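Local coordinates for protein putative NAD dependent dehydrogenase (Micromonospora echinospora, PDB 6NOR) that binds NAD and probably acts as a dehydrogenase of the GFO/IDH/MocA family in the biosynthesis of the antibiotic gentamicin, at residues Asp50-Val55 and Leu81-Val86; Gln104-Gly109 and Arg135-Ala140; Val172-Ser177 and Gly257-Thr262; Thr196-His201 and Val251-Pro256. One frame throughout, in Å; residues are numbered along the deposited sequence.

Contact 1 (Asp50-Val55 and Leu81-Val86); sequences DLRWVV and LADDTV
Arg52 and Val86 mark the nearest backbone approach, their CA atoms 7.2 Å apart, so strand residues 50-55 and the loop 81-86 meet through side chains and share no backbone hydrogen bond. The loop makes a type I beta turn from Asp83 to Val86. Asp83 is the hub, with each carboxylate oxygen assigned to a different task. OD2 faces the strand and receives three N-H groups. Arg52 grips it side-on with two nitrogens: NE lies 2.8 Å from OD2 of Asp83 at an N-H...O angle of 160°, while the bond from NH2 is more bent. Both arrive on the syn side of OD2, which sits in the guanidinium plane, yet the two planes stand 88° apart, so this is no flat two-oxygen pairing. From the other side, Trp53 NE1 reaches the anti lone pair of Asp83 OD2 at 2.9 Å. Asp83 OD1 instead serves its own loop, accepting from the backbone N of Thr85 at 2.8 Å in an Asx turn. The bend at chi3 of Arg52 (57°) brings its head round to the aspartate, and Arg52 NH1 then bonds Asp50 OD2 at 3.2 Å, making a three-residue charge network. Thr85 CB lies over one face of the guanidinium, offset toward its rim. Deeper in, Val86 CG2 packs on CD1 of Trp53 at 3.8 Å, where Ala28 of strand 25-30 touches both side chains. Trp53 also packs on helix 77-81, placing this junction at the helix-to-strand return of a Rossmann fold, where the loop entering strand 86-91 is fastened to strand 49-55.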
loop_
_atom_site.group_PDB
_atom_site.type_symbol
_atom_site.label_atom_id
_atom_site.label_comp_id
_atom_site.label_asym_id
_atom_site.label_seq_id
_atom_site.Cartn_x
_atom_site.Cartn_y
_atom_site.Cartn_z
ATOM N N ASP A 50 -12.975 -13.287 -38.401
ATOM C CA ASP A 50 -12.212 -13.056 -39.615
ATOM C C ASP A 50 -12.098 -11.553 -39.890
ATOM O O ASP A 50 -13.057 -10.931 -40.326
ATOM C CB ASP A 50 -12.880 -13.779 -40.788
ATOM C CG ASP A 50 -12.120 -13.623 -42.086
ATOM O OD1 ASP A 50 -10.914 -13.301 -42.035
ATOM O OD2 ASP A 50 -12.731 -13.820 -43.159
ATOM N N LEU A 51 -10.935 -10.971 -39.602
ATOM C CA LEU A 51 -10.685 -9.550 -39.870
ATOM C C LEU A 51 -10.439 -9.349 -41.344
ATOM O O LEU A 51 -9.372 -9.662 -41.850
ATOM C CB LEU A 51 -9.490 -9.014 -39.062
ATOM C CG LEU A 51 -9.163 -7.537 -39.352
ATOM C CD1 LEU A 51 -10.330 -6.620 -39.024
ATOM C CD2 LEU A 51 -7.906 -7.053 -38.655
ATOM N N ARG A 52 -11.432 -8.816 -42.037
ATOM C CA ARG A 52 -11.354 -8.691 -43.491
ATOM C C ARG A 52 -10.860 -7.326 -43.956
ATOM O O ARG A 52 -10.094 -7.229 -44.916
ATOM C CB ARG A 52 -12.715 -8.997 -44.096
ATOM C CG ARG A 52 -13.195 -10.377 -43.708
ATOM C CD ARG A 52 -14.480 -10.740 -44.420
ATOM N NE ARG A 52 -14.359 -10.677 -45.873
ATOM C CZ ARG A 52 -13.935 -11.681 -46.634
ATOM N NH1 ARG A 52 -13.587 -12.831 -46.075
ATOM N NH2 ARG A 52 -13.853 -11.532 -47.952
ATOM N N TRP A 53 -11.271 -6.275 -43.257
ATOM C CA TRP A 53 -10.950 -4.924 -43.688
ATOM C C TRP A 53 -10.491 -4.034 -42.543
ATOM O O TRP A 53 -11.023 -4.109 -41.443
ATOM C CB TRP A 53 -12.163 -4.283 -44.361
ATOM C CG TRP A 53 -12.598 -4.906 -45.654
ATOM C CD1 TRP A 53 -13.499 -5.903 -45.806
ATOM C CD2 TRP A 53 -12.165 -4.549 -46.975
ATOM N NE1 TRP A 53 -13.657 -6.201 -47.135
ATOM C CE2 TRP A 53 -12.843 -5.385 -47.875
ATOM C CE3 TRP A 53 -11.258 -3.611 -47.479
ATOM C CZ2 TRP A 53 -12.662 -5.310 -49.260
ATOM C CZ3 TRP A 53 -11.079 -3.528 -48.862
ATOM C CH2 TRP A 53 -11.780 -4.374 -49.732
ATOM N N VAL A 54 -9.484 -3.220 -42.832
ATOM C CA VAL A 54 -9.158 -2.022 -42.096
ATOM C C VAL A 54 -9.536 -0.837 -42.983
ATOM O O VAL A 54 -9.080 -0.743 -44.120
ATOM C CB VAL A 54 -7.663 -1.950 -41.733
ATOM C CG1 VAL A 54 -7.350 -0.663 -41.015
ATOM C CG2 VAL A 54 -7.278 -3.107 -40.864
ATOM N N VAL A 55 -10.414 0.028 -42.483
ATOM C CA VAL A 55 -10.790 1.265 -43.164
ATOM C C VAL A 55 -10.143 2.428 -42.446
ATOM O O VAL A 55 -10.267 2.534 -41.227
ATOM C CB VAL A 55 -12.315 1.474 -43.187
ATOM C CG1 VAL A 55 -12.678 2.742 -44.003
ATOM C CG2 VAL A 55 -13.024 0.252 -43.763
ATOM N N LEU A 81 -18.137 -2.325 -47.014
ATOM C CA LEU A 81 -19.545 -2.642 -46.857
ATOM C C LEU A 81 -20.082 -3.348 -48.111
ATOM O O LEU A 81 -21.189 -3.876 -48.106
ATOM C CB LEU A 81 -20.354 -1.381 -46.581
ATOM C CG LEU A 81 -20.146 -0.733 -45.205
ATOM C CD1 LEU A 81 -20.832 0.633 -45.125
ATOM C CD2 LEU A 81 -20.640 -1.641 -44.084
ATOM N N ALA A 82 -19.298 -3.344 -49.181
ATOM C CA ALA A 82 -19.688 -4.044 -50.398
ATOM C C ALA A 82 -19.296 -5.510 -50.284
ATOM O O ALA A 82 -19.682 -6.338 -51.101
ATOM C CB ALA A 82 -19.049 -3.415 -51.608
ATOM N N ASP A 83 -18.520 -5.811 -49.252
ATOM C CA ASP A 83 -18.116 -7.169 -48.947
ATOM C C ASP A 83 -19.204 -7.823 -48.118
ATOM O O ASP A 83 -19.376 -7.503 -46.953
ATOM C CB ASP A 83 -16.785 -7.158 -48.202
ATOM C CG ASP A 83 -16.242 -8.550 -47.908
ATOM O OD1 ASP A 83 -17.016 -9.527 -47.892
ATOM O OD2 ASP A 83 -15.023 -8.650 -47.645
ATOM N N ASP A 84 -19.919 -8.763 -48.714
ATOM C CA ASP A 84 -21.014 -9.440 -48.033
ATOM C C ASP A 84 -20.602 -10.270 -46.810
ATOM O O ASP A 84 -21.448 -10.616 -45.993
ATOM C CB ASP A 84 -21.754 -10.344 -49.023
ATOM C CG ASP A 84 -22.588 -9.556 -50.020
ATOM O OD1 ASP A 84 -22.776 -8.343 -49.796
ATOM O OD2 ASP A 84 -23.059 -10.143 -51.022
ATOM N N THR A 85 -19.325 -10.613 -46.691
ATOM C CA THR A 85 -18.884 -11.448 -45.581
ATOM C C THR A 85 -18.746 -10.627 -44.291
ATOM O O THR A 85 -18.801 -11.161 -43.189
ATOM C CB THR A 85 -17.557 -12.138 -45.894
ATOM O OG1 THR A 85 -17.573 -12.603 -47.246
ATOM C CG2 THR A 85 -17.340 -13.323 -44.967
ATOM N N VAL A 86 -18.591 -9.322 -44.442
ATOM C CA VAL A 86 -18.581 -8.423 -43.305
ATOM C C VAL A 86 -19.963 -8.330 -42.650
ATOM O O VAL A 86 -20.943 -7.964 -43.286
ATOM C CB VAL A 86 -18.117 -7.039 -43.714
ATOM C CG1 VAL A 86 -18.141 -6.116 -42.516
ATOM C CG2 VAL A 86 -16.720 -7.113 -44.288
#

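Contact 2 (Gln104-Gly109 and Arg135-Ala140); sequences QVIAAG and RGVVLA
Arg135 lays its guanidinium against the C-terminal end of helix 98-107, with Gly109 CA over the centre of one face, 3.7 Å above the plane. The group meets backbone here, and a carbonyl supplies the polar partner: NH1 of Arg135 donates to Ala107 O at 2.9 Å, with an N-H...O angle of 142°. The donor stands 39° above the carbonyl plane, off the lone-pair direction. A weak bond from NE goes to the same oxygen, and a water bridges the two, accepting from Arg135 NE at 2.7 Å and donating to Ala107 O. CG of Arg135, anti to the backbone N (chi1 -150°), comes to 3.2 Å from Ile106 O, and the bend at chi2 then turns the rest of the chain, and its guanidinium, to Ala107 O. The Ile106 carbonyl is engaged by Gly109 N inside its own segment. Beside the arginine, Val137 points its CB toward the helix, and its CG1 lies 3.7 Å from Gly109 O, while CG2 makes a looser approach to Ile106 CG1 at 4.5 Å. Gly109 and Gly136 each close a helix with positive phi in a Schellman motif, so two neighbouring helix ends meet at the surface where successive alpha-to-beta connections of the Rossmann fold lead into strands 111-114 and 139-141.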
loop_
_atom_site.group_PDB
_atom_site.type_symbol
_atom_site.label_atom_id
_atom_site.label_comp_id
_atom_site.label_asym_id
_atom_site.label_seq_id
_atom_site.Cartn_x
_atom_site.Cartn_y
_atom_site.Cartn_z
ATOM N N GLN A 104 -24.375 4.760 -41.205
ATOM C CA GLN A 104 -24.204 4.122 -42.506
ATOM C C GLN A 104 -23.989 2.600 -42.375
ATOM O O GLN A 104 -24.487 1.826 -43.180
ATOM C CB GLN A 104 -23.038 4.762 -43.241
ATOM C CG GLN A 104 -22.807 4.231 -44.630
ATOM C CD GLN A 104 -21.579 4.836 -45.277
ATOM O OE1 GLN A 104 -21.053 5.858 -44.814
ATOM N NE2 GLN A 104 -21.110 4.206 -46.351
ATOM N N VAL A 105 -23.256 2.181 -41.352
ATOM C CA VAL A 105 -23.041 0.762 -41.098
ATOM C C VAL A 105 -24.349 0.073 -40.753
ATOM O O VAL A 105 -24.630 -1.020 -41.211
ATOM C CB VAL A 105 -22.033 0.544 -39.945
ATOM C CG1 VAL A 105 -22.020 -0.905 -39.505
ATOM C CG2 VAL A 105 -20.643 0.984 -40.375
ATOM N N ILE A 106 -25.150 0.733 -39.933
ATOM C CA ILE A 106 -26.438 0.222 -39.539
ATOM C C ILE A 106 -27.398 0.168 -40.723
ATOM O O ILE A 106 -28.134 -0.784 -40.883
ATOM C CB ILE A 106 -27.024 1.077 -38.413
ATOM C CG1 ILE A 106 -26.278 0.766 -37.108
ATOM C CG2 ILE A 106 -28.512 0.832 -38.252
ATOM C CD1 ILE A 106 -26.589 1.722 -35.987
ATOM N N ALA A 107 -27.371 1.190 -41.563
ATOM C CA ALA A 107 -28.280 1.244 -42.700
ATOM C C ALA A 107 -27.953 0.136 -43.709
ATOM O O ALA A 107 -28.833 -0.360 -44.407
ATOM C CB ALA A 107 -28.223 2.608 -43.356
ATOM N N ALA A 108 -26.688 -0.270 -43.744
ATOM C CA ALA A 108 -26.233 -1.338 -44.632
ATOM C C ALA A 108 -26.474 -2.698 -44.002
ATOM O O ALA A 108 -26.056 -3.722 -44.536
ATOM C CB ALA A 108 -24.752 -1.166 -44.961
ATOM N N GLY A 109 -27.128 -2.698 -42.848
ATOM C CA GLY A 109 -27.540 -3.922 -42.187
ATOM C C GLY A 109 -26.451 -4.663 -41.448
ATOM O O GLY A 109 -26.511 -5.872 -41.299
ATOM N N ARG A 135 -33.378 -2.284 -37.600
ATOM C CA ARG A 135 -32.629 -3.006 -38.613
ATOM C C ARG A 135 -32.326 -4.411 -38.112
ATOM O O ARG A 135 -31.742 -5.223 -38.802
ATOM C CB ARG A 135 -31.342 -2.235 -38.937
ATOM C CG ARG A 135 -30.820 -2.393 -40.332
ATOM C CD ARG A 135 -31.762 -1.844 -41.385
ATOM N NE ARG A 135 -31.113 -1.868 -42.692
ATOM C CZ ARG A 135 -30.910 -2.964 -43.423
ATOM N NH1 ARG A 135 -30.290 -2.870 -44.594
ATOM N NH2 ARG A 135 -31.324 -4.152 -42.991
ATOM N N GLY A 136 -32.739 -4.695 -36.886
ATOM C CA GLY A 136 -32.450 -5.970 -36.243
ATOM C C GLY A 136 -30.970 -6.298 -36.058
ATOM O O GLY A 136 -30.604 -7.467 -36.146
ATOM N N VAL A 137 -30.130 -5.288 -35.798
ATOM C CA VAL A 137 -28.696 -5.518 -35.569
ATOM C C VAL A 137 -28.261 -5.097 -34.177
ATOM O O VAL A 137 -28.966 -4.379 -33.478
ATOM C CB VAL A 137 -27.809 -4.770 -36.586
ATOM C CG1 VAL A 137 -28.045 -5.298 -37.991
ATOM C CG2 VAL A 137 -28.058 -3.278 -36.516
ATOM N N VAL A 138 -27.089 -5.563 -33.773
ATOM C CA VAL A 138 -26.535 -5.176 -32.491
ATOM C C VAL A 138 -25.828 -3.838 -32.626
ATOM O O VAL A 138 -25.028 -3.628 -33.549
ATOM C CB VAL A 138 -25.543 -6.226 -31.946
ATOM C CG1 VAL A 138 -24.871 -5.717 -30.654
ATOM C CG2 VAL A 138 -26.247 -7.560 -31.718
ATOM N N LEU A 139 -26.179 -2.931 -31.718
ATOM C CA LEU A 139 -25.428 -1.711 -31.460
ATOM C C LEU A 139 -24.773 -1.851 -30.084
ATOM O O LEU A 139 -25.441 -2.066 -29.086
ATOM C CB LEU A 139 -26.330 -0.477 -31.494
ATOM C CG LEU A 139 -25.736 0.862 -31.008
ATOM C CD1 LEU A 139 -24.545 1.284 -31.826
ATOM C CD2 LEU A 139 -26.787 1.969 -31.017
ATOM N N ALA A 140 -23.459 -1.734 -30.041
ATOM C CA ALA A 140 -22.740 -1.922 -28.805
ATOM C C ALA A 140 -21.798 -0.766 -28.664
ATOM O O ALA A 140 -21.403 -0.186 -29.665
ATOM C CB ALA A 140 -21.990 -3.255 -28.814
HETATM O O HOH W 1 -31.779 0.505 -43.810
#

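Contact 3 (Val172-Ser177 and Gly257-Thr262); sequences VAFRTS and GGEQLT
Ala173 and Thr262 form one hydrogen-bonded pair, Arg175 and Gln260 the next, and between them four backbone bonds satisfy both N-H and C=O of each residue. Ala173 N to Thr262 O and Thr262 N to Ala173 O are both 3.1 Å; Arg175 N reaches Gln260 O at 2.9 Å, and Gln260 N reaches Arg175 O at 2.8 Å. The strand axes run antiparallel, 170° apart. Phe174 and Leu261 make the intervening non-hydrogen-bonded pair, as expected for neighbouring strands 167-175 and 260-267 in the mixed sheet of the GFO/IDH/MocA C-terminal domain. Several carbonyls take a CA-H...O contact as well, Leu261 CA approaching Ala173 O at 3.3 Å.

On the face of Arg175 and Gln260, NH1 of the arginine donates to OE1 of Gln260 at 3.2 Å. The oxygen lies in the guanidinium plane, although that plane stands 80° from the amide. NH1 also makes a salt bridge to Glu264 of a second subunit, and NH2 pairs with Asp250, so the buried guanidinium has partners on two nitrogens, one of them in another subunit. On the other face, Leu261 CD1 sits over the Phe174 ring in a CH-pi contact, 4.1 Å from its centroid. The OE1 atom of Glu259 approaches the ring edge in plane, and Thr176 OG1 is bonded to Gly178 N.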
loop_
_atom_site.group_PDB
_atom_site.type_symbol
_atom_site.label_atom_id
_atom_site.label_comp_id
_atom_site.label_asym_id
_atom_site.label_seq_id
_atom_site.Cartn_x
_atom_site.Cartn_y
_atom_site.Cartn_z
ATOM N N VAL A 172 -15.494 7.821 -8.522
ATOM C CA VAL A 172 -14.593 7.335 -9.536
ATOM C C VAL A 172 -13.621 8.428 -9.922
ATOM O O VAL A 172 -14.026 9.507 -10.302
ATOM C CB VAL A 172 -15.315 6.874 -10.802
ATOM C CG1 VAL A 172 -14.308 6.317 -11.760
ATOM C CG2 VAL A 172 -16.368 5.837 -10.473
ATOM N N ALA A 173 -12.335 8.134 -9.806
ATOM C CA ALA A 173 -11.299 9.061 -10.194
ATOM C C ALA A 173 -10.552 8.527 -11.391
ATOM O O ALA A 173 -10.153 7.368 -11.416
ATOM C CB ALA A 173 -10.344 9.317 -9.022
ATOM N N PHE A 174 -10.378 9.354 -12.405
ATOM C CA PHE A 174 -9.714 8.864 -13.605
ATOM C C PHE A 174 -8.771 9.941 -14.137
ATOM O O PHE A 174 -9.185 11.011 -14.557
ATOM C CB PHE A 174 -10.760 8.386 -14.632
ATOM C CG PHE A 174 -10.190 7.587 -15.792
ATOM C CD1 PHE A 174 -8.839 7.355 -15.910
ATOM C CD2 PHE A 174 -11.027 6.920 -16.647
ATOM C CE1 PHE A 174 -8.329 6.606 -16.934
ATOM C CE2 PHE A 174 -10.525 6.140 -17.677
ATOM C CZ PHE A 174 -9.167 5.986 -17.821
ATOM N N ARG A 175 -7.481 9.642 -14.069
ATOM C CA ARG A 175 -6.452 10.626 -14.353
ATOM C C ARG A 175 -5.363 10.126 -15.270
ATOM O O ARG A 175 -4.855 9.024 -15.112
ATOM C CB ARG A 175 -5.827 11.117 -13.063
ATOM C CG ARG A 175 -6.795 11.931 -12.231
ATOM C CD ARG A 175 -6.329 11.992 -10.822
ATOM N NE ARG A 175 -7.264 12.702 -9.967
ATOM C CZ ARG A 175 -7.330 12.501 -8.663
ATOM N NH1 ARG A 175 -6.530 11.608 -8.107
ATOM N NH2 ARG A 175 -8.189 13.182 -7.926
ATOM N N THR A 176 -5.032 10.970 -16.239
ATOM C CA THR A 176 -4.000 10.708 -17.211
ATOM C C THR A 176 -3.193 11.969 -17.434
ATOM O O THR A 176 -3.534 13.027 -16.944
ATOM C CB THR A 176 -4.573 10.272 -18.576
ATOM O OG1 THR A 176 -4.993 11.442 -19.295
ATOM C CG2 THR A 176 -5.737 9.332 -18.424
ATOM N N SER A 177 -2.127 11.851 -18.201
ATOM C CA SER A 177 -1.382 13.010 -18.674
ATOM C C SER A 177 -1.929 13.501 -20.022
ATOM O O SER A 177 -1.275 14.245 -20.715
ATOM C CB SER A 177 0.087 12.664 -18.827
ATOM O OG SER A 177 0.216 11.556 -19.703
ATOM N N GLY A 257 2.803 11.147 -13.846
ATOM C CA GLY A 257 3.223 9.995 -13.066
ATOM C C GLY A 257 2.618 8.662 -13.438
ATOM O O GLY A 257 2.997 7.626 -12.881
ATOM N N GLY A 258 1.686 8.676 -14.384
ATOM C CA GLY A 258 1.002 7.466 -14.808
ATOM C C GLY A 258 -0.500 7.517 -14.591
ATOM O O GLY A 258 -0.994 8.139 -13.659
ATOM N N GLU A 259 -1.218 6.872 -15.496
ATOM C CA GLU A 259 -2.650 6.655 -15.412
ATOM C C GLU A 259 -3.144 6.202 -14.030
ATOM O O GLU A 259 -2.546 5.333 -13.405
ATOM C CB GLU A 259 -3.036 5.610 -16.455
ATOM C CG GLU A 259 -4.308 5.891 -17.209
ATOM C CD GLU A 259 -4.502 4.919 -18.351
ATOM O OE1 GLU A 259 -5.543 5.007 -19.037
ATOM O OE2 GLU A 259 -3.611 4.063 -18.560
ATOM N N GLN A 260 -4.232 6.806 -13.560
ATOM C CA GLN A 260 -4.878 6.374 -12.320
ATOM C C GLN A 260 -6.351 6.089 -12.588
ATOM O O GLN A 260 -7.045 6.902 -13.188
ATOM C CB GLN A 260 -4.787 7.435 -11.202
ATOM C CG GLN A 260 -3.431 7.978 -10.833
ATOM C CD GLN A 260 -3.538 9.066 -9.755
ATOM O OE1 GLN A 260 -4.593 9.259 -9.168
ATOM N NE2 GLN A 260 -2.451 9.777 -9.507
ATOM N N LEU A 261 -6.847 4.957 -12.116
ATOM C CA LEU A 261 -8.278 4.704 -12.195
ATOM C C LEU A 261 -8.747 3.955 -10.957
ATOM O O LEU A 261 -8.370 2.816 -10.729
ATOM C CB LEU A 261 -8.635 3.937 -13.495
ATOM C CG LEU A 261 -10.113 3.577 -13.717
ATOM C CD1 LEU A 261 -11.054 4.755 -13.463
ATOM C CD2 LEU A 261 -10.388 2.943 -15.108
ATOM N N THR A 262 -9.586 4.605 -10.164
ATOM C CA THR A 262 -10.097 4.007 -8.934
ATOM C C THR A 262 -11.620 4.157 -8.759
ATOM O O THR A 262 -12.251 5.105 -9.229
ATOM C CB THR A 262 -9.421 4.611 -7.681
ATOM O OG1 THR A 262 -9.793 5.982 -7.566
ATOM C CG2 THR A 262 -7.874 4.512 -7.736
#

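Contact 4 (Thr196-His201 and Val251-Pro256); sequences TDLGWH and VSWACP
A buried helix-to-sheet contact joins the break between helices 194-197 and 199-209 to the end of strand 246-252, beside the NAD pocket. Leu198 and Val251 bring the backbones nearest, their CA atoms 6.2 Å apart, and no backbone hydrogen bond crosses, so the joint rests on side chains. Leu198 does most of the filling. CB of Leu198 meets CB of Val251 at 3.8 Å, while its CD1 reaches past to Trp253 CD1 at 3.7 Å and to Ser252 O at 3.3 Å. With CG anti to the carbonyl carbon (chi1 -55°), the leucine extends across the end of the strand. Val251 CG1 in turn lies 3.9 Å from Gly199 N, at the start of the next helix. In the fold, the helix break lies against the mixed sheet of the C-terminal domain, where Leu198 also packs on Phe174 of the adjoining strand.

One polar bond accompanies the apolar packing. Trp253 NE1 donates to Asp197 OD2 at 3.0 Å, with an N-H...O angle of 145°, and uses the anti lone pair of that oxygen. The carboxylate is turned 61° from the indole plane, and its oxygen sits at the ring edge, tilted slightly out of the ring plane. Asp197 CB also lies along the indole, 3.7 Å from Trp253 CZ2. The second oxygen, OD1, makes a long, weak ion pair with Lys116, an NAD-binding residue. The chain turns at the tryptophan itself: Ser252 OG accepts from Ala254 N at 3.0 Å, an ST turn with Trp253 in the middle. His201, further along the helix, touches the bound NAD and stacks edge-to-face with Phe145.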
loop_
_atom_site.group_PDB
_atom_site.type_symbol
_atom_site.label_atom_id
_atom_site.label_comp_id
_atom_site.label_asym_id
_atom_site.label_seq_id
_atom_site.Cartn_x
_atom_site.Cartn_y
_atom_site.Cartn_z
ATOM N N THR A 196 -15.537 14.415 -21.471
ATOM C CA THR A 196 -16.075 13.503 -22.457
ATOM C C THR A 196 -15.213 12.256 -22.569
ATOM O O THR A 196 -15.707 11.147 -22.646
ATOM C CB THR A 196 -16.164 14.179 -23.840
ATOM O OG1 THR A 196 -16.976 15.340 -23.725
ATOM C CG2 THR A 196 -16.760 13.231 -24.888
ATOM N N ASP A 197 -13.908 12.463 -22.609
ATOM C CA ASP A 197 -12.949 11.399 -22.897
ATOM C C ASP A 197 -12.850 10.424 -21.717
ATOM O O ASP A 197 -12.900 9.228 -21.904
ATOM C CB ASP A 197 -11.592 12.023 -23.221
ATOM C CG ASP A 197 -10.518 11.000 -23.530
ATOM O OD1 ASP A 197 -10.809 9.996 -24.204
ATOM O OD2 ASP A 197 -9.365 11.201 -23.090
ATOM N N LEU A 198 -12.715 10.958 -20.504
ATOM C CA LEU A 198 -12.538 10.151 -19.301
ATOM C C LEU A 198 -13.835 10.082 -18.518
ATOM O O LEU A 198 -14.141 9.083 -17.878
ATOM C CB LEU A 198 -11.428 10.720 -18.409
ATOM C CG LEU A 198 -10.074 10.921 -19.082
ATOM C CD1 LEU A 198 -9.091 11.525 -18.116
ATOM C CD2 LEU A 198 -9.520 9.629 -19.634
ATOM N N GLY A 199 -14.599 11.161 -18.586
ATOM C CA GLY A 199 -15.827 11.265 -17.837
ATOM C C GLY A 199 -16.833 10.261 -18.329
ATOM O O GLY A 199 -17.679 9.838 -17.568
ATOM N N TRP A 200 -16.754 9.884 -19.599
ATOM C CA TRP A 200 -17.586 8.804 -20.090
ATOM C C TRP A 200 -17.460 7.575 -19.193
ATOM O O TRP A 200 -18.455 7.030 -18.731
ATOM C CB TRP A 200 -17.233 8.407 -21.530
ATOM C CG TRP A 200 -18.117 7.291 -21.989
ATOM C CD1 TRP A 200 -17.984 5.957 -21.705
ATOM C CD2 TRP A 200 -19.302 7.410 -22.764
ATOM N NE1 TRP A 200 -19.004 5.251 -22.260
ATOM C CE2 TRP A 200 -19.827 6.121 -22.927
ATOM C CE3 TRP A 200 -19.963 8.486 -23.358
ATOM C CZ2 TRP A 200 -20.979 5.876 -23.640
ATOM C CZ3 TRP A 200 -21.099 8.243 -24.067
ATOM C CH2 TRP A 200 -21.602 6.948 -24.209
ATOM N N HIS A 201 -16.227 7.137 -18.969
ATOM C CA HIS A 201 -15.981 5.964 -18.147
ATOM C C HIS A 201 -16.352 6.151 -16.712
ATOM O O HIS A 201 -16.898 5.257 -16.081
ATOM C CB HIS A 201 -14.524 5.587 -18.201
ATOM C CG HIS A 201 -14.083 5.118 -19.535
ATOM N ND1 HIS A 201 -14.618 4.002 -20.133
ATOM C CD2 HIS A 201 -13.152 5.595 -20.389
ATOM C CE1 HIS A 201 -14.030 3.804 -21.293
ATOM N NE2 HIS A 201 -13.138 4.760 -21.472
ATOM N N VAL A 251 -12.030 13.730 -13.045
ATOM C CA VAL A 251 -11.225 13.373 -14.207
ATOM C C VAL A 251 -10.240 14.471 -14.569
ATOM O O VAL A 251 -10.481 15.635 -14.332
ATOM C CB VAL A 251 -12.099 13.057 -15.435
ATOM C CG1 VAL A 251 -13.076 11.902 -15.125
ATOM C CG2 VAL A 251 -12.825 14.310 -15.937
ATOM N N SER A 252 -9.112 14.089 -15.140
ATOM C CA SER A 252 -8.072 15.047 -15.439
ATOM C C SER A 252 -7.154 14.543 -16.524
ATOM O O SER A 252 -6.824 13.365 -16.556
ATOM C CB SER A 252 -7.251 15.358 -14.187
ATOM O OG SER A 252 -6.191 16.236 -14.496
ATOM N N TRP A 253 -6.750 15.462 -17.395
ATOM C CA TRP A 253 -5.735 15.243 -18.418
ATOM C C TRP A 253 -4.386 15.814 -18.006
ATOM O O TRP A 253 -3.433 15.739 -18.752
ATOM C CB TRP A 253 -6.137 15.900 -19.726
ATOM C CG TRP A 253 -7.077 15.149 -20.612
ATOM C CD1 TRP A 253 -7.508 13.854 -20.487
ATOM C CD2 TRP A 253 -7.708 15.670 -21.768
ATOM N NE1 TRP A 253 -8.356 13.538 -21.510
ATOM C CE2 TRP A 253 -8.500 14.639 -22.313
ATOM C CE3 TRP A 253 -7.667 16.907 -22.414
ATOM C CZ2 TRP A 253 -9.248 14.813 -23.476
ATOM C CZ3 TRP A 253 -8.420 17.080 -23.564
ATOM C CH2 TRP A 253 -9.193 16.040 -24.083
ATOM N N ALA A 254 -4.306 16.411 -16.825
ATOM C CA ALA A 254 -3.092 17.129 -16.471
ATOM C C ALA A 254 -2.394 16.491 -15.288
ATOM O O ALA A 254 -1.671 17.160 -14.549
ATOM C CB ALA A 254 -3.407 18.578 -16.183
ATOM N N CYS A 255 -2.604 15.191 -15.119
ATOM C CA CYS A 255 -2.011 14.472 -14.002
ATOM C C CYS A 255 -0.776 13.656 -14.415
ATOM O O CYS A 255 -0.864 12.757 -15.243
ATOM C CB CYS A 255 -3.060 13.558 -13.380
ATOM S SG CYS A 255 -2.525 12.725 -11.868
ATOM N N PRO A 256 0.381 13.952 -13.815
ATOM C CA PRO A 256 1.647 13.279 -14.146
ATOM C C PRO A 256 1.823 11.932 -13.425
ATOM O O PRO A 256 1.074 11.608 -12.507
ATOM C CB PRO A 256 2.696 14.287 -13.655
ATOM C CG PRO A 256 2.056 14.889 -12.455
ATOM C CD PRO A 256 0.541 14.876 -12.680
#

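Along the chain, contact 1 closes before contact 2 opens, and both lie in the NAD-binding Rossmann domain and reach its parallel sheet. Their centres are 14 Å apart, and they touch where Leu81 packs on Gln104 and Ala108. Both close before contacts 3 and 4 open in the C-terminal domain, so each pair is internal to one domain. Contacts 3 and 4 have centres 7 Å apart, contact 4 nested within the loop that contact 3 closes; probable hydrogen bonds join Thr176 to Ser252 and Cys255 across neighbouring strands 167-175 and 246-252. The two pairs lie on opposite sides of the chain's centre, 30 to 36 Å apart between centres, with NAD bound between the domains; contacts 3 and 4 also reach a second subunit.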